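Local coordinates for CRISPR-associated protein CasA/Cse1 (Thermus thermophilus, PDB 4AN8) that forms part of the Cascade ribonucleoprotein complex of type I-E CRISPR immunity, which probably helps the bacterium recognise and resist invading nucleic acids, at residues 61-72 against 206-217; 32-40 against 84-95. All coordinates share one frame; numbering follows the deposited sequence.

Interaction 1: 61-72 against 206-217; sequences LAVLHRALSGPR and NLVPYTPEDDAP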
loop_
_atom_site.group_PDB
_atom_site.type_symbol
_atom_site.label_atom_id
_atom_site.label_comp_id
_atom_site.label_asym_id
_atom_site.label_seq_id
_atom_site.Cartn_x
_atom_site.Cartn_y
_atom_site.Cartn_z
ATOM N N LEU A 61 4.026 8.620 -11.336
ATOM C CA LEU A 61 3.290 7.852 -12.338
ATOM C C LEU A 61 2.212 8.689 -13.046
ATOM O O LEU A 61 2.026 8.567 -14.250
ATOM C CB LEU A 61 2.654 6.625 -11.705
ATOM C CG LEU A 61 3.691 5.609 -11.225
ATOM C CD1 LEU A 61 3.072 4.669 -10.146
ATOM C CD2 LEU A 61 4.246 4.823 -12.412
ATOM N N ALA A 62 1.494 9.520 -12.286
ATOM C CA ALA A 62 0.485 10.390 -12.873
ATOM C C ALA A 62 1.158 11.257 -13.922
ATOM O O ALA A 62 0.707 11.321 -15.061
ATOM C CB ALA A 62 -0.170 11.277 -11.797
ATOM N N VAL A 63 2.253 11.913 -13.536
ATOM C CA VAL A 63 2.974 12.753 -14.470
ATOM C C VAL A 63 3.442 11.975 -15.714
ATOM O O VAL A 63 3.266 12.441 -16.838
ATOM C CB VAL A 63 4.167 13.478 -13.816
ATOM C CG1 VAL A 63 4.926 14.233 -14.872
ATOM C CG2 VAL A 63 3.673 14.453 -12.726
ATOM N N LEU A 64 4.033 10.799 -15.512
ATOM C CA LEU A 64 4.520 9.982 -16.624
ATOM C C LEU A 64 3.423 9.590 -17.595
ATOM O O LEU A 64 3.583 9.730 -18.807
ATOM C CB LEU A 64 5.207 8.708 -16.126
ATOM C CG LEU A 64 6.616 8.907 -15.569
ATOM C CD1 LEU A 64 7.100 7.714 -14.739
ATOM C CD2 LEU A 64 7.596 9.257 -16.725
ATOM N N HIS A 65 2.313 9.080 -17.070
ATOM C CA HIS A 65 1.210 8.664 -17.916
ATOM C C HIS A 65 0.693 9.803 -18.794
ATOM O O HIS A 65 0.352 9.589 -19.947
ATOM C CB HIS A 65 0.063 8.116 -17.084
ATOM C CG HIS A 65 0.280 6.718 -16.600
ATOM N ND1 HIS A 65 0.838 5.736 -17.392
ATOM C CD2 HIS A 65 0.005 6.140 -15.402
ATOM C CE1 HIS A 65 0.867 4.598 -16.714
ATOM N NE2 HIS A 65 0.364 4.814 -15.511
ATOM N N ARG A 66 0.606 11.003 -18.246
ATOM C CA ARG A 66 0.060 12.102 -19.004
ATOM C C ARG A 66 1.106 12.628 -19.981
ATOM O O ARG A 66 0.816 12.831 -21.149
ATOM C CB ARG A 66 -0.431 13.207 -18.063
ATOM C CG ARG A 66 -1.505 12.735 -17.108
ATOM C CD ARG A 66 -2.706 12.214 -17.892
ATOM N NE ARG A 66 -3.416 13.302 -18.565
ATOM C CZ ARG A 66 -4.522 13.124 -19.277
ATOM N NH1 ARG A 66 -5.030 11.898 -19.406
ATOM N NH2 ARG A 66 -5.113 14.168 -19.855
ATOM N N ALA A 67 2.330 12.827 -19.498
ATOM C CA ALA A 67 3.392 13.351 -20.344
ATOM C C ALA A 67 3.701 12.434 -21.516
ATOM O O ALA A 67 3.978 12.915 -22.601
ATOM C CB ALA A 67 4.637 13.624 -19.548
ATOM N N LEU A 68 3.642 11.122 -21.305
ATOM C CA LEU A 68 3.953 10.156 -22.362
ATOM C C LEU A 68 2.683 9.655 -23.050
ATOM O O LEU A 68 2.742 8.886 -24.001
ATOM C CB LEU A 68 4.751 8.969 -21.809
ATOM C CG LEU A 68 6.031 9.369 -21.067
ATOM C CD1 LEU A 68 6.701 8.182 -20.406
ATOM C CD2 LEU A 68 6.990 10.064 -22.024
ATOM N N SER A 69 1.535 10.070 -22.541
ATOM C CA SER A 69 0.281 9.687 -23.146
ATOM C C SER A 69 0.220 8.172 -23.344
ATOM O O SER A 69 -0.233 7.684 -24.372
ATOM C CB SER A 69 0.130 10.422 -24.474
ATOM O OG SER A 69 -1.222 10.472 -24.847
ATOM N N GLY A 70 0.687 7.434 -22.343
ATOM C CA GLY A 70 0.836 5.981 -22.417
ATOM C C GLY A 70 1.407 5.474 -21.097
ATOM O O GLY A 70 1.205 6.104 -20.066
ATOM N N PRO A 71 2.155 4.355 -21.121
ATOM C CA PRO A 71 2.512 3.598 -22.329
ATOM C C PRO A 71 1.292 2.886 -22.864
ATOM O O PRO A 71 0.524 2.356 -22.069
ATOM C CB PRO A 71 3.520 2.571 -21.810
ATOM C CG PRO A 71 3.149 2.372 -20.383
ATOM C CD PRO A 71 2.722 3.737 -19.907
ATOM N N ARG A 72 1.098 2.898 -24.179
ATOM C CA ARG A 72 -0.029 2.202 -24.784
ATOM C C ARG A 72 0.197 0.704 -24.790
ATOM O O ARG A 72 -0.742 -0.069 -24.848
ATOM C CB ARG A 72 -0.252 2.666 -26.228
ATOM C CG ARG A 72 -0.483 4.151 -26.384
ATOM C CD ARG A 72 -1.755 4.618 -25.690
ATOM N NE ARG A 72 -1.898 6.064 -25.838
ATOM C CZ ARG A 72 -2.668 6.656 -26.750
ATOM N NH1 ARG A 72 -3.397 5.925 -27.582
ATOM N NH2 ARG A 72 -2.721 7.984 -26.818
ATOM N N ASN A 206 5.540 -0.290 -12.642
ATOM C CA ASN A 206 4.213 0.167 -12.218
ATOM C C ASN A 206 3.487 0.942 -13.311
ATOM O O ASN A 206 2.362 1.396 -13.096
ATOM C CB ASN A 206 4.302 1.031 -10.950
ATOM C CG ASN A 206 4.605 0.212 -9.709
ATOM O OD1 ASN A 206 3.693 -0.238 -9.023
ATOM N ND2 ASN A 206 5.896 -0.013 -9.438
ATOM N N LEU A 207 4.131 1.074 -14.476
ATOM C CA LEU A 207 3.524 1.801 -15.596
ATOM C C LEU A 207 2.633 0.917 -16.441
ATOM O O LEU A 207 2.983 0.562 -17.561
ATOM C CB LEU A 207 4.570 2.452 -16.498
ATOM C CG LEU A 207 5.137 3.798 -16.073
ATOM C CD1 LEU A 207 6.217 4.206 -17.062
ATOM C CD2 LEU A 207 4.044 4.840 -16.027
ATOM N N VAL A 208 1.468 0.591 -15.891
ATOM C CA VAL A 208 0.469 -0.234 -16.545
ATOM C C VAL A 208 -0.067 0.461 -17.809
ATOM O O VAL A 208 -0.282 1.688 -17.807
ATOM C CB VAL A 208 -0.668 -0.524 -15.542
ATOM C CG1 VAL A 208 -1.798 -1.388 -16.177
ATOM C CG2 VAL A 208 -0.079 -1.186 -14.266
ATOM N N PRO A 209 -0.255 -0.314 -18.896
ATOM C CA PRO A 209 -0.715 0.261 -20.170
ATOM C C PRO A 209 -1.870 1.191 -19.941
ATOM O O PRO A 209 -2.811 0.857 -19.217
ATOM C CB PRO A 209 -1.132 -0.965 -20.988
ATOM C CG PRO A 209 -0.070 -2.020 -20.542
ATOM C CD PRO A 209 0.192 -1.716 -19.049
ATOM N N TYR A 210 -1.771 2.370 -20.541
ATOM C CA TYR A 210 -2.680 3.459 -20.250
ATOM C C TYR A 210 -3.070 4.166 -21.532
ATOM O O TYR A 210 -2.240 4.308 -22.425
ATOM C CB TYR A 210 -1.956 4.455 -19.359
ATOM C CG TYR A 210 -2.689 5.760 -19.085
ATOM C CD1 TYR A 210 -3.725 5.811 -18.165
ATOM C CD2 TYR A 210 -2.299 6.947 -19.710
ATOM C CE1 TYR A 210 -4.386 6.991 -17.894
ATOM C CE2 TYR A 210 -2.948 8.142 -19.442
ATOM C CZ TYR A 210 -3.991 8.157 -18.528
ATOM O OH TYR A 210 -4.648 9.329 -18.239
ATOM N N THR A 211 -4.332 4.580 -21.610
ATOM C CA THR A 211 -4.791 5.570 -22.582
ATOM C C THR A 211 -5.392 6.772 -21.847
ATOM O O THR A 211 -6.093 6.597 -20.858
ATOM C CB THR A 211 -5.834 4.984 -23.551
ATOM O OG1 THR A 211 -6.749 4.163 -22.819
ATOM C CG2 THR A 211 -5.161 4.135 -24.596
ATOM N N PRO A 212 -5.097 7.994 -22.316
ATOM C CA PRO A 212 -5.480 9.226 -21.608
ATOM C C PRO A 212 -6.963 9.581 -21.622
ATOM O O PRO A 212 -7.380 10.444 -20.835
ATOM C CB PRO A 212 -4.686 10.326 -22.334
ATOM C CG PRO A 212 -4.321 9.759 -23.625
ATOM C CD PRO A 212 -4.195 8.266 -23.445
ATOM N N GLU A 213 -7.752 8.941 -22.477
ATOM C CA GLU A 213 -9.133 9.386 -22.671
ATOM C C GLU A 213 -9.976 9.414 -21.379
ATOM O O GLU A 213 -10.036 8.426 -20.647
ATOM C CB GLU A 213 -9.820 8.543 -23.752
ATOM C CG GLU A 213 -9.371 8.861 -25.183
ATOM C CD GLU A 213 -7.996 8.300 -25.530
ATOM O OE1 GLU A 213 -7.515 7.402 -24.806
ATOM O OE2 GLU A 213 -7.400 8.754 -26.533
ATOM N N ASP A 214 -10.622 10.546 -21.109
ATOM C CA ASP A 214 -11.601 10.641 -20.021
ATOM C C ASP A 214 -10.922 10.679 -18.662
ATOM O O ASP A 214 -11.509 10.318 -17.643
ATOM C CB ASP A 214 -12.603 9.478 -20.070
ATOM C CG ASP A 214 -13.608 9.609 -21.212
ATOM O OD1 ASP A 214 -13.245 9.305 -22.370
ATOM O OD2 ASP A 214 -14.767 10.002 -20.951
ATOM N N ASP A 215 -9.670 11.108 -18.653
ATOM C CA ASP A 215 -8.909 11.141 -17.432
ATOM C C ASP A 215 -8.124 12.430 -17.454
ATOM O O ASP A 215 -7.855 12.980 -18.516
ATOM C CB ASP A 215 -7.979 9.924 -17.355
ATOM C CG ASP A 215 -7.227 9.840 -16.028
ATOM O OD1 ASP A 215 -7.783 10.234 -14.993
ATOM O OD2 ASP A 215 -6.072 9.382 -16.026
ATOM N N ALA A 216 -7.779 12.922 -16.274
ATOM C CA ALA A 216 -6.963 14.111 -16.152
ATOM C C ALA A 216 -6.560 14.200 -14.692
ATOM O O ALA A 216 -7.376 13.950 -13.808
ATOM C CB ALA A 216 -7.776 15.372 -16.568
ATOM N N PRO A 217 -5.298 14.524 -14.439
ATOM C CA PRO A 217 -4.863 14.766 -13.064
ATOM C C PRO A 217 -5.367 16.139 -12.609
ATOM O O PRO A 217 -5.796 16.957 -13.447
ATOM C CB PRO A 217 -3.331 14.761 -13.168
ATOM C CG PRO A 217 -3.051 15.183 -14.619
ATOM C CD PRO A 217 -4.199 14.604 -15.425
HETATM O O HOH W 1 0.239 3.502 -12.913
#

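Interaction 2: 32-40 against 84-95; sequences IGEALLRAH and GGFPQDPIRDYL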
loop_
_atom_site.group_PDB
_atom_site.type_symbol
_atom_site.label_atom_id
_atom_site.label_comp_id
_atom_site.label_asym_id
_atom_site.label_seq_id
_atom_site.Cartn_x
_atom_site.Cartn_y
_atom_site.Cartn_z
ATOM N N ILE A 32 10.483 16.798 -9.006
ATOM C CA ILE A 32 9.864 15.865 -9.931
ATOM C C ILE A 32 10.666 15.732 -11.223
ATOM O O ILE A 32 10.823 14.630 -11.735
ATOM C CB ILE A 32 8.421 16.296 -10.240
ATOM C CG1 ILE A 32 7.538 16.106 -8.998
ATOM C CG2 ILE A 32 7.850 15.524 -11.438
ATOM C CD1 ILE A 32 6.187 16.796 -9.102
ATOM N N GLY A 33 11.179 16.845 -11.756
ATOM C CA GLY A 33 11.942 16.791 -12.989
ATOM C C GLY A 33 13.131 15.831 -12.937
ATOM O O GLY A 33 13.265 14.930 -13.767
ATOM N N GLU A 34 13.996 16.025 -11.955
ATOM C CA GLU A 34 15.153 15.169 -11.772
ATOM C C GLU A 34 14.771 13.723 -11.437
ATOM O O GLU A 34 15.415 12.781 -11.893
ATOM C CB GLU A 34 16.056 15.728 -10.676
ATOM C CG GLU A 34 17.330 14.936 -10.486
ATOM C CD GLU A 34 18.305 15.590 -9.524
ATOM O OE1 GLU A 34 18.053 16.731 -9.067
ATOM O OE2 GLU A 34 19.343 14.958 -9.224
ATOM N N ALA A 35 13.741 13.546 -10.622
ATOM C CA ALA A 35 13.307 12.213 -10.262
ATOM C C ALA A 35 12.966 11.411 -11.517
ATOM O O ALA A 35 13.265 10.235 -11.590
ATOM C CB ALA A 35 12.106 12.273 -9.317
ATOM N N LEU A 36 12.340 12.058 -12.492
ATOM C CA LEU A 36 11.912 11.399 -13.722
ATOM C C LEU A 36 13.040 11.266 -14.750
ATOM O O LEU A 36 13.357 10.172 -15.188
ATOM C CB LEU A 36 10.729 12.158 -14.341
ATOM C CG LEU A 36 9.410 12.102 -13.546
ATOM C CD1 LEU A 36 8.237 12.576 -14.419
ATOM C CD2 LEU A 36 9.215 10.666 -13.066
ATOM N N LEU A 37 13.647 12.390 -15.114
ATOM C CA LEU A 37 14.690 12.434 -16.130
ATOM C C LEU A 37 15.942 11.681 -15.712
ATOM O O LEU A 37 16.674 11.187 -16.542
ATOM C CB LEU A 37 15.042 13.887 -16.446
ATOM C CG LEU A 37 13.816 14.658 -16.919
ATOM C CD1 LEU A 37 14.124 16.136 -17.087
ATOM C CD2 LEU A 37 13.283 14.036 -18.212
ATOM N N ARG A 38 16.182 11.575 -14.419
ATOM C CA ARG A 38 17.358 10.840 -13.949
ATOM C C ARG A 38 16.997 9.685 -13.012
ATOM O O ARG A 38 17.753 9.365 -12.104
ATOM C CB ARG A 38 18.355 11.793 -13.293
ATOM C CG ARG A 38 19.004 12.734 -14.285
ATOM C CD ARG A 38 19.879 13.748 -13.581
ATOM N NE ARG A 38 20.416 13.214 -12.330
ATOM C CZ ARG A 38 21.235 13.874 -11.513
ATOM N NH1 ARG A 38 21.640 15.105 -11.815
ATOM N NH2 ARG A 38 21.650 13.298 -10.390
ATOM N N ALA A 39 15.856 9.045 -13.264
ATOM C CA ALA A 39 15.375 7.960 -12.404
ATOM C C ALA A 39 16.401 6.845 -12.209
ATOM O O ALA A 39 16.537 6.306 -11.106
ATOM C CB ALA A 39 14.077 7.390 -12.938
ATOM N N HIS A 40 17.130 6.514 -13.272
ATOM C CA HIS A 40 18.087 5.409 -13.229
ATOM C C HIS A 40 19.189 5.611 -12.188
ATOM O O HIS A 40 19.784 4.650 -11.728
ATOM C CB HIS A 40 18.712 5.185 -14.611
ATOM C CG HIS A 40 19.665 6.265 -15.018
ATOM N ND1 HIS A 40 19.244 7.507 -15.452
ATOM C CD2 HIS A 40 21.019 6.294 -15.045
ATOM C CE1 HIS A 40 20.301 8.253 -15.734
ATOM N NE2 HIS A 40 21.387 7.542 -15.492
ATOM N N GLY A 84 17.359 2.456 -20.976
ATOM C CA GLY A 84 17.831 2.974 -19.709
ATOM C C GLY A 84 17.244 4.326 -19.345
ATOM O O GLY A 84 17.811 5.056 -18.536
ATOM N N GLY A 85 16.090 4.669 -19.904
ATOM C CA GLY A 85 15.482 5.946 -19.558
ATOM C C GLY A 85 14.184 6.200 -20.292
ATOM O O GLY A 85 13.913 5.526 -21.286
ATOM N N PHE A 86 13.383 7.143 -19.784
ATOM C CA PHE A 86 12.162 7.601 -20.446
ATOM C C PHE A 86 12.499 8.588 -21.553
ATOM O O PHE A 86 13.538 9.251 -21.496
ATOM C CB PHE A 86 11.247 8.360 -19.470
ATOM C CG PHE A 86 10.781 7.553 -18.306
ATOM C CD1 PHE A 86 9.917 6.482 -18.488
ATOM C CD2 PHE A 86 11.192 7.877 -17.022
ATOM C CE1 PHE A 86 9.489 5.744 -17.415
ATOM C CE2 PHE A 86 10.768 7.132 -15.945
ATOM C CZ PHE A 86 9.921 6.069 -16.137
ATOM N N PRO A 87 11.603 8.717 -22.547
ATOM C CA PRO A 87 11.672 9.837 -23.488
ATOM C C PRO A 87 11.710 11.151 -22.717
ATOM O O PRO A 87 10.816 11.405 -21.895
ATOM C CB PRO A 87 10.357 9.718 -24.261
ATOM C CG PRO A 87 10.070 8.279 -24.250
ATOM C CD PRO A 87 10.526 7.781 -22.897
ATOM N N GLN A 88 12.728 11.965 -22.979
ATOM C CA GLN A 88 12.990 13.159 -22.180
ATOM C C GLN A 88 12.187 14.374 -22.613
ATOM O O GLN A 88 11.725 15.152 -21.780
ATOM C CB GLN A 88 14.468 13.499 -22.240
ATOM C CG GLN A 88 15.342 12.323 -21.966
ATOM C CD GLN A 88 15.826 12.286 -20.542
ATOM O OE1 GLN A 88 16.542 13.186 -20.094
ATOM N NE2 GLN A 88 15.444 11.233 -19.809
ATOM N N ASP A 89 12.042 14.547 -23.919
ATOM C CA ASP A 89 11.388 15.729 -24.461
ATOM C C ASP A 89 9.910 15.803 -24.106
ATOM O O ASP A 89 9.445 16.842 -23.647
ATOM C CB ASP A 89 11.599 15.827 -25.980
ATOM C CG ASP A 89 12.836 16.647 -26.351
ATOM O OD1 ASP A 89 13.564 17.114 -25.438
ATOM O OD2 ASP A 89 13.082 16.817 -27.569
ATOM N N PRO A 90 9.161 14.705 -24.315
ATOM C CA PRO A 90 7.770 14.694 -23.854
ATOM C C PRO A 90 7.664 15.086 -22.376
ATOM O O PRO A 90 6.788 15.862 -22.009
ATOM C CB PRO A 90 7.360 13.234 -24.036
ATOM C CG PRO A 90 8.254 12.741 -25.144
ATOM C CD PRO A 90 9.557 13.415 -24.906
ATOM N N ILE A 91 8.546 14.564 -21.538
ATOM C CA ILE A 91 8.507 14.909 -20.126
ATOM C C ILE A 91 8.806 16.404 -19.876
ATOM O O ILE A 91 8.076 17.083 -19.141
ATOM C CB ILE A 91 9.437 13.984 -19.299
ATOM C CG1 ILE A 91 8.847 12.570 -19.276
ATOM C CG2 ILE A 91 9.667 14.559 -17.877
ATOM C CD1 ILE A 91 9.787 11.533 -18.699
ATOM N N ARG A 92 9.871 16.917 -20.487
ATOM C CA ARG A 92 10.169 18.342 -20.400
ATOM C C ARG A 92 9.025 19.209 -20.916
ATOM O O ARG A 92 8.644 20.178 -20.277
ATOM C CB ARG A 92 11.440 18.676 -21.165
ATOM C CG ARG A 92 12.696 18.158 -20.531
ATOM C CD ARG A 92 13.908 18.738 -21.240
ATOM N NE ARG A 92 15.078 17.879 -21.116
ATOM C CZ ARG A 92 15.931 17.933 -20.100
ATOM N NH1 ARG A 92 15.733 18.806 -19.122
ATOM N NH2 ARG A 92 16.982 17.118 -20.061
ATOM N N ASP A 93 8.476 18.870 -22.075
ATOM C CA ASP A 93 7.358 19.634 -22.603
ATOM C C ASP A 93 6.156 19.667 -21.651
ATOM O O ASP A 93 5.623 20.727 -21.353
ATOM C CB ASP A 93 6.941 19.121 -23.985
ATOM C CG ASP A 93 7.996 19.396 -25.054
ATOM O OD1 ASP A 93 8.867 20.282 -24.837
ATOM O OD2 ASP A 93 7.955 18.720 -26.113
ATOM N N TYR A 94 5.731 18.501 -21.182
ATOM C CA TYR A 94 4.630 18.422 -20.233
ATOM C C TYR A 94 4.902 19.244 -18.975
ATOM O O TYR A 94 4.067 20.040 -18.562
ATOM C CB TYR A 94 4.336 16.964 -19.885
ATOM C CG TYR A 94 3.080 16.787 -19.070
ATOM C CD1 TYR A 94 3.124 16.838 -17.676
ATOM C CD2 TYR A 94 1.853 16.577 -19.688
ATOM C CE1 TYR A 94 1.995 16.689 -16.923
ATOM C CE2 TYR A 94 0.707 16.411 -18.936
ATOM C CZ TYR A 94 0.788 16.468 -17.544
ATOM O OH TYR A 94 -0.345 16.318 -16.779
ATOM N N LEU A 95 6.086 19.096 -18.388
ATOM C CA LEU A 95 6.427 19.852 -17.180
ATOM C C LEU A 95 6.480 21.385 -17.392
ATOM O O LEU A 95 6.117 22.176 -16.508
ATOM C CB LEU A 95 7.755 19.344 -16.606
ATOM C CG LEU A 95 7.695 17.939 -15.984
ATOM C CD1 LEU A 95 9.019 17.560 -15.358
ATOM C CD2 LEU A 95 6.559 17.840 -14.946
HETATM O O HOH W 2 14.521 8.786 -17.596
HETATM O O HOH W 3 16.881 7.398 -16.511
#

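Interaction 1: 61-72 against 206-217
Arg66 and Tyr210 meet because the arginine chain bends twice, at chi2 (-59°) and chi3 (-70°), while Tyr210 sets CG opposite its own backbone N (chi1 173°). The bent arginine brings NH1 to the edge of the ring. NH1 of Arg66 donates to Tyr210 OH at 2.8 Å and to Pro212 O at 3.1 Å. Both acceptors lie close to the guanidinium plane, and Pro212 O is met on a lone pair. Ala216 CA sits over one face of the guanidinium. Glu220 forms a salt bridge with Arg66 NH2. Tyr210 OH donates a hydrogen bond to Asp215 OD2 at 2.6 Å, so the hydroxyl both accepts and donates a bond. Thr242 N and Arg243 N also bond to the Asp215 carboxylate and help fix it.

The His65 ring lies between two residues of 206-217. Leu207 CD2 covers one face, 3.7 Å from the ring centroid. Tyr210 covers the other as an offset stack, with the planes 28° apart. His65 ND1 donates to Gly70 O and NE2 meets water 1, which also donates to Asn206 O; these bonds would hold the ring's rotation. A Schellman motif ends helix 50-67, with Ser69 at C-prime and Gly70 N bonded to His65 O. The peptide before Pro71 is cis. The chain there runs beside the loop after helix 199-206, and Tyr210 N donates to Pro71 O at 2.8 Å.

Arg72 bends at chi2, and its NE donates to Ser69 O in its own segment. Pro212 CD lies over one guanidinium face. At the other end of the contact, Leu61 CD2 packs on Leu207 CD2 at 3.6 Å.

Interaction 2: 32-40 against 84-95
The segments 32-37 and 88-95 of two helices run nearly antiparallel (166°), their axes 10.8 Å apart at closest approach. Leu37 reaches across to helix 88-98 with both methyls. CD2 packs on Ile91 CG2 at 3.7 Å, the two side chains lying alongside and pointing opposite ways. CD1 lies over one face of the Arg92 guanidinium, toward its rim, 3.7 Å from NH1. Arg92 reaches this place with its chain extended from CG to NE.

Gln88 bends at chi2 (-98°), which turns its amide back toward the chain before the helix. NE2 donates to Phe86 O at 3.2 Å, in the plane of the amide. The same nitrogen makes a weak but nearly straight bond to Leu37 O at 3.5 Å. Phe86 turns its ring edge to Leu36 O, with CD2 3.6 Å away. Water 2 donates to Leu36 O and accepts from Phe86 N, so it joins the two backbones. Water 3 lies between His40 ND1 and Gly84 O and donates to the latter.

Toward the far end, Leu95 CD1 rests on Gly33 CA at 3.8 Å. Leu36 and Phe86 also touch helices 50-67 and 199-206. The arrangement is an antiparallel helix pair within the Cse1 family region, joined by leucine and isoleucine side chains and by water bridges at the loop end.

Overall arrangement
Interactions 1 and 2 have centres about 14 Å apart and touch directly. Their segments alternate along the chain: 32-40, 61-72, 84-95, then 206-217. Helix 50-67 carries one side of interaction 1 and packs against helix 88-98 of interaction 2. Phe86 joins both partners of interaction 1, with CZ 3.6 Å from Leu64 CD1 and CE1 3.6 Å from Leu207 CD1. Tyr94 makes the second junction: its OH lies 3.4 Å from Arg66 CB, and its CB lies 3.4 Å from Ala67 CB. Glu220 is shared: it forms a salt bridge with Arg66 and a hydrogen bond with Tyr94 OH.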